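PDB 4CIH: listeria nuclear targeted protein A from Listeria monocytogenes, which relieves repression of host interferon-stimulated genes by blocking recruitment of the chromatin repressor BAHD1 to them. Local coordinates for residues 80-85 with 130-135. The protein carries 2 engineered substitutions. Sequence-based numbering, arbitrary orientation.
Sequences EAFKKI and NKLQTA
I85 and A135 meet at the centre of a largely apolar helix-helix contact, with no hydrogen bond found across the two segments. The axes of 80-85 and 130-135 approach to 9.3 Å and run roughly antiparallel, with 150° between their N-to-C directions. In register, F82 lies nearest A135, their CA atoms 5.3 Å apart, and I85 nearest L132.

Aliphatic packing is carried by I85, whose CB points at the partner helix. CG1, anti to the backbone N (chi1 -175°), reaches over the backbone of L132, with 3.8 Å between I85 CG1 and L132 N. CG2 sits between L132 CA and the methyl of A135, I85 CG2 to A135 CB being 4.2 Å. The aliphatic part of K131, whose end leads away, lies across I85 at about a right angle; the modelled approach of I85 CD1 to K131 CB is too short for two carbons and carries no weight.

Toward 130-135, F82 presents its ring edge, with L132 CD2 and A135 CB both near the ring plane. The side chain runs alongside L132, pointing the same way, and F82 CE1 meets L132 CD2 at 4.0 Å. At its root, F82 CA is 4.1 Å from A135 CB, an approach that the small alanine side chain permits. The F82 ring meets that of F86, and its side chain also touches I69 and L139, which extends the apolar layer past the two segments.

Buried F82, I85 and L132 thus join helices 77-103 and 121-139, the interhelical packing expected of LntA's four-helical up-and-down bundle.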
ATOM      1  N   GLU A  80      11.708   9.609   9.007  1.00 34.66           N
ATOM      2  CA  GLU A  80      12.149   8.262   8.667  1.00 31.58           C
ATOM      3  C   GLU A  80      11.170   7.282   9.245  1.00 35.47           C
ATOM      4  O   GLU A  80      10.860   6.271   8.606  1.00 48.99           O
ATOM      5  CB  GLU A  80      13.535   7.890   9.229  1.00 35.48           C
ATOM      6  CG  GLU A  80      13.606   6.458   9.818  1.00 40.54           C
ATOM      7  CD  GLU A  80      13.952   5.351   8.797  1.00 38.63           C
ATOM      8  OE1 GLU A  80      13.721   5.537   7.597  1.00 29.69           O
ATOM      9  OE2 GLU A  80      14.473   4.276   9.166  1.00 40.29           O
ATOM     10  N   ALA A  81      10.763   7.549  10.482  1.00 37.96           N
ATOM     11  CA  ALA A  81       9.788   6.746  11.198  1.00 43.22           C
ATOM     12  C   ALA A  81       8.653   6.439  10.260  1.00 44.74           C
ATOM     13  O   ALA A  81       8.325   5.266  10.062  1.00 62.53           O
ATOM     14  CB  ALA A  81       9.285   7.501  12.420  1.00 46.91           C
ATOM     15  N   PHE A  82       8.116   7.492   9.635  1.00 45.18           N
ATOM     16  CA  PHE A  82       7.022   7.427   8.653  1.00 44.88           C
ATOM     17  C   PHE A  82       7.348   6.605   7.415  1.00 48.22           C
ATOM     18  O   PHE A  82       6.523   5.827   6.920  1.00 47.94           O
ATOM     19  CB  PHE A  82       6.615   8.858   8.228  1.00 37.41           C
ATOM     20  CG  PHE A  82       5.903   8.912   6.913  1.00 41.90           C
ATOM     21  CD1 PHE A  82       4.604   8.414   6.799  1.00 39.83           C
ATOM     22  CD2 PHE A  82       6.525   9.451   5.781  1.00 30.72           C
ATOM     23  CE1 PHE A  82       3.946   8.414   5.587  1.00 30.61           C
ATOM     24  CE2 PHE A  82       5.850   9.488   4.582  1.00 36.58           C
ATOM     25  CZ  PHE A  82       4.574   8.952   4.483  1.00 34.97           C
ATOM     26  N   LYS A  83       8.542   6.825   6.872  1.00 51.25           N
ATOM     27  CA  LYS A  83       8.977   6.068   5.706  1.00 38.83           C
ATOM     28  C   LYS A  83       9.055   4.609   6.131  1.00 34.69           C
ATOM     29  O   LYS A  83       8.671   3.712   5.371  1.00 31.88           O
ATOM     30  CB  LYS A  83      10.327   6.615   5.186  1.00 40.68           C
ATOM     31  CG  LYS A  83      11.137   5.728   4.226  1.00 40.66           C
ATOM     32  CD  LYS A  83      12.145   4.800   4.881  1.00 30.39           C
ATOM     33  CE  LYS A  83      13.024   4.084   3.833  1.00 30.35           C
ATOM     34  NZ  LYS A  83      14.455   4.513   3.794  1.00 29.11           N
ATOM     35  N   LYS A  84       9.583   4.374   7.334  1.00 39.15           N
ATOM     36  CA  LYS A  84       9.965   3.029   7.805  1.00 36.61           C
ATOM     37  C   LYS A  84       8.718   2.194   7.929  1.00 35.63           C
ATOM     38  O   LYS A  84       8.687   1.036   7.525  1.00 45.51           O
ATOM     39  CB  LYS A  84      10.671   3.124   9.165  1.00 35.51           C
ATOM     40  CG  LYS A  84      10.712   1.809   9.914  1.00 38.85           C
ATOM     41  CD  LYS A  84      11.597   1.916  11.148  1.00 34.43           C
ATOM     42  CE  LYS A  84      11.427   0.694  12.013  1.00 30.74           C
ATOM     43  NZ  LYS A  84      10.990   1.131  13.373  1.00 34.77           N
ATOM     44  N   ILE A  85       7.685   2.808   8.493  1.00 39.58           N
ATOM     45  CA  ILE A  85       6.376   2.202   8.549  1.00 39.70           C
ATOM     46  C   ILE A  85       5.764   2.183   7.153  1.00 45.05           C
ATOM     47  O   ILE A  85       5.436   1.108   6.637  1.00 58.98           O
ATOM     48  CB  ILE A  85       5.459   2.932   9.547  1.00 39.36           C
ATOM     49  CG1 ILE A  85       4.121   2.216   9.680  1.00 44.57           C
ATOM     50  CG2 ILE A  85       5.253   4.384   9.159  1.00 43.66           C
ATOM     51  CD1 ILE A  85       3.986   1.459  10.972  1.00 34.97           C
ATOM     52  N   ASN A 130      -2.124   1.855  12.536  1.00 44.57           N
ATOM     53  CA  ASN A 130      -2.093   2.706  13.707  1.00 41.54           C
ATOM     54  C   ASN A 130      -0.824   3.520  13.755  1.00 33.84           C
ATOM     55  O   ASN A 130      -0.825   4.676  14.162  1.00 40.20           O
ATOM     56  CB  ASN A 130      -2.156   1.880  14.984  1.00 49.83           C
ATOM     57  CG  ASN A 130      -3.536   1.822  15.578  1.00 46.24           C
ATOM     58  OD1 ASN A 130      -4.494   2.415  15.062  1.00 47.10           O
ATOM     59  ND2 ASN A 130      -3.656   1.075  16.660  1.00 41.40           N
ATOM     60  N   LYS A 131       0.278   2.895  13.408  1.00 32.92           N
ATOM     61  CA  LYS A 131       1.556   3.603  13.406  1.00 33.87           C
ATOM     62  C   LYS A 131       1.679   4.570  12.246  1.00 33.22           C
ATOM     63  O   LYS A 131       2.220   5.684  12.401  1.00 43.69           O
ATOM     64  CB  LYS A 131       2.715   2.614  13.443  1.00 31.60           C
ATOM     65  CG  LYS A 131       2.977   2.079  14.841  1.00 42.59           C
ATOM     66  CD  LYS A 131       4.370   1.476  15.037  1.00 42.67           C
ATOM     67  CE  LYS A 131       4.735   1.442  16.516  1.00 54.04           C
ATOM     68  NZ  LYS A 131       5.768   0.406  16.811  1.00 62.96           N
ATOM     69  N   LEU A 132       1.159   4.186  11.088  1.00 35.77           N
ATOM     70  CA  LEU A 132       1.260   5.078   9.911  1.00 38.21           C
ATOM     71  C   LEU A 132       0.438   6.305  10.196  1.00 33.57           C
ATOM     72  O   LEU A 132       0.856   7.442   9.897  1.00 32.29           O
ATOM     73  CB  LEU A 132       0.731   4.425   8.637  1.00 37.27           C
ATOM     74  CG  LEU A 132       1.180   5.141   7.350  1.00 38.81           C
ATOM     75  CD1 LEU A 132       0.552   4.539   6.121  1.00 35.65           C
ATOM     76  CD2 LEU A 132       0.836   6.623   7.382  1.00 34.28           C
ATOM     77  N   GLN A 133      -0.716   6.031  10.811  1.00 36.26           N
ATOM     78  CA  GLN A 133      -1.734   7.003  11.138  1.00 33.11           C
ATOM     79  C   GLN A 133      -1.217   7.981  12.175  1.00 37.07           C
ATOM     80  O   GLN A 133      -1.376   9.171  12.025  1.00 37.00           O
ATOM     81  CB  GLN A 133      -2.987   6.301  11.672  1.00 33.73           C
ATOM     82  CG  GLN A 133      -4.132   7.275  11.942  1.00 36.94           C
ATOM     83  CD  GLN A 133      -4.376   8.260  10.772  1.00 35.55           C
ATOM     84  OE1 GLN A 133      -4.775   7.861   9.666  1.00 30.65           O
ATOM     85  NE2 GLN A 133      -4.076   9.528  11.006  1.00 36.98           N
ATOM     86  N   THR A 134      -0.619   7.489  13.251  1.00 46.85           N
ATOM     87  CA  THR A 134       0.080   8.424  14.130  1.00 48.67           C
ATOM     88  C   THR A 134       1.117   9.186  13.303  1.00 42.38           C
ATOM     89  O   THR A 134       1.020  10.410  13.121  1.00 47.53           O
ATOM     90  CB  THR A 134       0.684   7.715  15.354  1.00 43.99           C
ATOM     91  OG1 THR A 134      -0.389   7.208  16.155  1.00 38.08           O
ATOM     92  CG2 THR A 134       1.532   8.677  16.195  1.00 45.06           C
ATOM     93  N   ALA A 135       2.037   8.436  12.724  1.00 37.97           N
ATOM     94  CA  ALA A 135       3.088   8.962  11.840  1.00 46.03           C
ATOM     95  C   ALA A 135       2.649  10.079  10.874  1.00 41.45           C
ATOM     96  O   ALA A 135       3.443  10.960  10.538  1.00 47.19           O
ATOM     97  CB  ALA A 135       3.759   7.804  11.063  1.00 36.19           C
TER